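Local coordinates for extracellular solute-binding protein, family 5 (Chelativorans sp., PDB 6WM6) that binds EDTA and related aminopolycarboxylates in the periplasm, probably for delivery to an ABC transporter, at residues V76-V81 and G551-T556; M86-P89 and L93-N96. One frame throughout, in Å; residues are numbered along the deposited sequence.

Contact 1: V76-V81 and G551-T556; sequences VTLPIV and GPAYNT. With EDO (1,2-ethanediol), chain G.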
loop_
_atom_site.group_PDB
_atom_site.type_symbol
_atom_site.label_atom_id
_atom_site.label_comp_id
_atom_site.label_asym_id
_atom_site.label_seq_id
_atom_site.Cartn_x
_atom_site.Cartn_y
_atom_site.Cartn_z
ATOM N N VAL A 76 13.153 -3.531 2.804
ATOM C CA VAL A 76 14.577 -3.604 3.124
ATOM C C VAL A 76 14.900 -2.958 4.461
ATOM O O VAL A 76 15.870 -3.335 5.118
ATOM C CB VAL A 76 15.383 -2.977 1.975
ATOM C CG1 VAL A 76 16.827 -2.805 2.354
ATOM C CG2 VAL A 76 15.258 -3.836 0.725
ATOM N N THR A 77 14.134 -1.959 4.888
ATOM C CA THR A 77 14.430 -1.254 6.137
ATOM C C THR A 77 13.568 -1.702 7.309
ATOM O O THR A 77 13.912 -1.375 8.452
ATOM C CB THR A 77 14.416 0.283 5.993
ATOM O OG1 THR A 77 13.118 0.791 5.651
ATOM C CG2 THR A 77 15.425 0.738 4.945
ATOM N N LEU A 78 12.499 -2.462 7.083
ATOM C CA LEU A 78 11.764 -3.040 8.213
ATOM C C LEU A 78 12.654 -3.786 9.201
ATOM O O LEU A 78 12.382 -3.703 10.417
ATOM C CB LEU A 78 10.595 -3.917 7.737
ATOM C CG LEU A 78 9.294 -3.176 7.492
ATOM C CD1 LEU A 78 8.346 -4.082 6.717
ATOM C CD2 LEU A 78 8.642 -2.677 8.775
ATOM N N PRO A 79 13.707 -4.496 8.781
ATOM C CA PRO A 79 14.565 -5.197 9.755
ATOM C C PRO A 79 15.418 -4.296 10.615
ATOM O O PRO A 79 15.986 -4.797 11.591
ATOM C CB PRO A 79 15.441 -6.098 8.877
ATOM C CG PRO A 79 14.641 -6.262 7.605
ATOM C CD PRO A 79 13.996 -4.906 7.405
ATOM N N ILE A 80 15.538 -3.007 10.291
ATOM C CA ILE A 80 16.385 -2.098 11.049
ATOM C C ILE A 80 15.616 -0.989 11.753
ATOM O O ILE A 80 16.165 -0.351 12.668
ATOM C CB ILE A 80 17.522 -1.513 10.188
ATOM C CG1 ILE A 80 17.042 -0.356 9.331
ATOM C CG2 ILE A 80 18.149 -2.596 9.322
ATOM C CD1 ILE A 80 18.167 0.375 8.612
ATOM N N VAL A 81 14.381 -0.706 11.379
ATOM C CA VAL A 81 13.631 0.441 11.896
ATOM C C VAL A 81 12.614 -0.067 12.914
ATOM O O VAL A 81 11.815 -0.956 12.581
ATOM C CB VAL A 81 12.928 1.173 10.746
ATOM C CG1 VAL A 81 11.992 2.246 11.302
ATOM C CG2 VAL A 81 13.924 1.793 9.807
ATOM N N GLY A 551 3.944 -5.776 4.392
ATOM C CA GLY A 551 4.488 -6.860 3.610
ATOM C C GLY A 551 5.209 -7.930 4.421
ATOM O O GLY A 551 5.280 -7.870 5.666
ATOM N N PRO A 552 5.757 -8.935 3.719
ATOM C CA PRO A 552 6.307 -10.126 4.390
ATOM C C PRO A 552 7.450 -9.867 5.337
ATOM O O PRO A 552 7.688 -10.699 6.223
ATOM C CB PRO A 552 6.737 -11.036 3.226
ATOM C CG PRO A 552 5.974 -10.548 2.044
ATOM C CD PRO A 552 5.694 -9.071 2.247
ATOM N N ALA A 553 8.193 -8.782 5.193
ATOM C CA ALA A 553 9.293 -8.493 6.094
ATOM C C ALA A 553 8.860 -7.887 7.413
ATOM O O ALA A 553 9.711 -7.419 8.187
ATOM C CB ALA A 553 10.355 -7.621 5.398
ATOM N N TYR A 554 7.585 -7.972 7.748
ATOM C CA TYR A 554 7.111 -7.476 9.042
ATOM C C TYR A 554 7.678 -8.223 10.238
ATOM O O TYR A 554 7.639 -7.671 11.356
ATOM C CB TYR A 554 5.581 -7.508 9.119
ATOM C CG TYR A 554 4.956 -8.850 9.448
ATOM C CD1 TYR A 554 5.051 -9.936 8.582
ATOM C CD2 TYR A 554 4.243 -9.022 10.643
ATOM C CE1 TYR A 554 4.471 -11.161 8.906
ATOM C CE2 TYR A 554 3.658 -10.255 10.953
ATOM C CZ TYR A 554 3.774 -11.298 10.073
ATOM O OH TYR A 554 3.214 -12.524 10.376
ATOM N N ASN A 555 8.197 -9.438 10.055
ATOM C CA ASN A 555 8.611 -10.277 11.193
ATOM C C ASN A 555 9.961 -10.957 10.957
ATOM O O ASN A 555 10.154 -12.120 11.324
ATOM C CB ASN A 555 7.556 -11.332 11.521
ATOM C CG ASN A 555 7.498 -12.410 10.486
ATOM O OD1 ASN A 555 7.780 -12.154 9.312
ATOM N ND2 ASN A 555 7.122 -13.618 10.886
ATOM N N THR A 556 10.935 -10.253 10.374
ATOM C CA THR A 556 12.206 -10.886 10.040
ATOM C C THR A 556 12.955 -11.416 11.259
ATOM O O THR A 556 13.774 -12.330 11.102
ATOM C CB THR A 556 13.163 -10.000 9.224
ATOM O OG1 THR A 556 13.615 -8.870 10.000
ATOM C CG2 THR A 556 12.538 -9.555 7.905
HETATM C C1 EDO G . 10.786 -6.611 11.437
HETATM O O1 EDO G . 11.361 -7.215 10.280
HETATM C C2 EDO G . 11.459 -7.131 12.712
HETATM O O2 EDO G . 11.107 -8.516 12.999
#
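Three groups of the 551-556 loop grip O1 of a bound ethanediol: it donates to Ala553 O at 2.7 Å, and accepts from Thr556 OG1 at 2.8 Å and from the backbone Thr556 N. In this family 5 solute-binding protein, the contact brings a loop from near the C-terminus against 76-81, on helix 71-77, far away in sequence. The diol, probably from the crystallisation liquor, takes up the polar groups of the loop beside a contact made by packing, with no hydrogen bond from one segment to the other, and Ala557 N bonds to it as well.

Thr556 works in two directions. Its OG1 lies between the backbone N and the carbonyl carbon (chi1 67°), a setting that aims the hydroxyl at O1 and puts CG2 near the proline ring. The side chains of Pro79 and Thr556 cross at about a right angle, with Pro79 CB 3.5 Å from Thr556 OG1 and Pro79 CG 3.9 Å from Thr556 CG2. At Thr556, a valine would probably leave O1 without its hydroxyl partner and the ethanediol less firmly held.

Both segments turn here. Tyr554 N bonds to Gly551 O, closing a type I beta turn through Pro552 and Ala553, and the ring of Pro79 restrains phi to a value compatible with the turn closed by Ile80 N and Thr77 O. Leu78 CB lies 3.6 Å from Ala553 O, the same oxygen that receives the ethanediol bond. The small alanine meets the leucine more loosely, with Leu78 CD1 4.3 Å from Ala553 CB.

Contact 2: M86-P89 and L93-N96; sequences MVQP and LKMN. With EDO (1,2-ethanediol), chain F.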
loop_
_atom_site.group_PDB
_atom_site.type_symbol
_atom_site.label_atom_id
_atom_site.label_comp_id
_atom_site.label_asym_id
_atom_site.label_seq_id
_atom_site.Cartn_x
_atom_site.Cartn_y
_atom_site.Cartn_z
ATOM N N MET A 86 2.590 -2.613 14.299
ATOM C CA MET A 86 2.876 -3.248 13.018
ATOM C C MET A 86 1.631 -3.913 12.471
ATOM O O MET A 86 0.873 -4.564 13.205
ATOM C CB MET A 86 3.984 -4.271 13.187
ATOM C CG MET A 86 4.403 -4.980 11.904
ATOM S SD MET A 86 4.797 -3.871 10.536
ATOM C CE MET A 86 5.895 -2.696 11.348
ATOM N N VAL A 87 1.416 -3.735 11.172
ATOM C CA VAL A 87 0.281 -4.357 10.495
ATOM C C VAL A 87 0.536 -5.842 10.305
ATOM O O VAL A 87 1.613 -6.238 9.826
ATOM C CB VAL A 87 0.020 -3.679 9.145
ATOM C CG1 VAL A 87 -1.284 -4.216 8.551
ATOM C CG2 VAL A 87 -0.051 -2.151 9.286
ATOM N N GLN A 88 -0.433 -6.647 10.686
ATOM C CA GLN A 88 -0.366 -8.100 10.693
ATOM C C GLN A 88 -1.124 -8.678 9.507
ATOM O O GLN A 88 -1.903 -7.983 8.843
ATOM C CB GLN A 88 -1.005 -8.643 11.983
ATOM C CG GLN A 88 -0.438 -8.058 13.267
ATOM C CD GLN A 88 1.009 -8.400 13.438
ATOM O OE1 GLN A 88 1.357 -9.589 13.605
ATOM N NE2 GLN A 88 1.875 -7.412 13.377
ATOM N N PRO A 89 -0.977 -9.979 9.249
ATOM C CA PRO A 89 -1.595 -10.537 8.035
ATOM C C PRO A 89 -3.100 -10.475 8.022
ATOM O O PRO A 89 -3.679 -10.475 6.919
ATOM C CB PRO A 89 -1.051 -11.979 7.979
ATOM C CG PRO A 89 0.317 -11.855 8.602
ATOM C CD PRO A 89 0.132 -10.844 9.736
ATOM N N LEU A 93 -3.595 -4.069 13.649
ATOM C CA LEU A 93 -2.384 -3.465 14.183
ATOM C C LEU A 93 -2.032 -4.127 15.501
ATOM O O LEU A 93 -2.885 -4.249 16.387
ATOM C CB LEU A 93 -2.603 -1.966 14.417
ATOM C CG LEU A 93 -2.590 -1.108 13.174
ATOM C CD1 LEU A 93 -3.091 0.303 13.473
ATOM C CD2 LEU A 93 -1.207 -1.036 12.563
ATOM N N LYS A 94 -0.796 -4.569 15.628
ATOM C CA LYS A 94 -0.296 -5.203 16.849
ATOM C C LYS A 94 0.775 -4.315 17.454
ATOM O O LYS A 94 1.773 -3.977 16.794
ATOM C CB LYS A 94 0.287 -6.583 16.553
ATOM C CG LYS A 94 0.786 -7.308 17.786
ATOM C CD LYS A 94 1.538 -8.591 17.412
ATOM C CE LYS A 94 2.083 -9.303 18.636
ATOM N NZ LYS A 94 2.397 -10.730 18.327
ATOM N N MET A 95 0.599 -3.957 18.716
ATOM C CA MET A 95 1.617 -3.187 19.414
ATOM C C MET A 95 2.905 -3.991 19.484
ATOM O O MET A 95 2.889 -5.193 19.774
ATOM C CB MET A 95 1.145 -2.884 20.835
ATOM C CG MET A 95 2.025 -1.864 21.509
ATOM S SD MET A 95 1.656 -1.570 23.264
ATOM C CE MET A 95 2.400 -3.041 23.947
ATOM N N ASN A 96 4.024 -3.316 19.246
ATOM C CA ASN A 96 5.349 -3.923 19.277
ATOM C C ASN A 96 5.804 -4.036 20.720
ATOM O O ASN A 96 6.268 -3.058 21.319
ATOM C CB ASN A 96 6.294 -3.064 18.451
ATOM C CG ASN A 96 7.721 -3.524 18.521
ATOM O OD1 ASN A 96 8.030 -4.532 19.147
ATOM N ND2 ASN A 96 8.581 -2.827 17.830
HETATM C C1 EDO F . 7.010 -9.016 18.397
HETATM O O1 EDO F . 5.884 -9.749 17.895
HETATM C C2 EDO F . 6.611 -7.589 18.746
HETATM O O2 EDO F . 5.211 -7.524 19.006
#
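Gln88 folds back over its own strand because CG lies beside the backbone N, opposite the carbonyl carbon (chi1 -54°), and the chain then bends again at chi2 (-63°). Lys94 does the reverse, running out extended from the neighbouring strand, and the two side chains cross at a slant. Gln88 NE2 comes to 3.6 Å from Lys94 CB, while Gln88 OE1 lies 3.9 Å from Lys94 CD. The lysine methylenes thus pass across the amide, and the length of the side chain carries the ammonium group on to the exposed surface.

The fold back also serves the backbone of this antiparallel beta hairpin. Gln88 NE2 donates to Met86 O at 3.0 Å in a nearly straight bond (173° at the hydrogen), with the oxygen in the plane of the amide. Gln88 NE2 comes from above the plane of the Met86 carbonyl, whereas Lys94 N, 2.9 Å from Met86 O, approaches from the opposite face with only a modest tilt. Two donors therefore share one oxygen without competing for the same side, and the bond fixes the rotation of the glutamine amide. Met86 N returns the exchange to Lys94 O at 3.0 Å, which completes a hydrogen-bonded pair.

Next along, Val87 and Leu93 form a non-hydrogen-bonded pair whose side chains lie on the face of the ribbon away from Met86 and Lys94. Val87 CG2 meets Leu93 CD2 at 3.6 Å; branched valine suits a strand, and the longer leucine can reach across to it.

Strands 85-87 and 93-95 make a sheet of their own. Beyond Met95, whose side chain packs on Leu100 and Ala103 of strand 100-108, Asn96 ND2 bonds to Ser83 O, while Val87 O takes a bond from Asn546 in the loop leading to 551-556.

How the contacts relate
Contact 1 is buried and joins distant parts of the chain, whereas contact 2 is a local hairpin at the surface, its centre about 12 Å from that of contact 1. Their chemistry follows: packing of Leu78 and Pro79 against a turn and a threonine, with polar groups met by a bound ethanediol, in the first; paired backbone bonds and a lysine running to the outside in the second. The two share neighbours. Helix 71-77 leads in sequence to strand 85-87, and Leu78 CD2 packs on Met86 CE at 3.8 Å. Tyr554 turns from its own contact toward the hairpin, its ring atom CE2 3.6 Å from Gln88 OE1, and its hydroxyl, hydrogen-bonded to Arg544, also packs on Pro89.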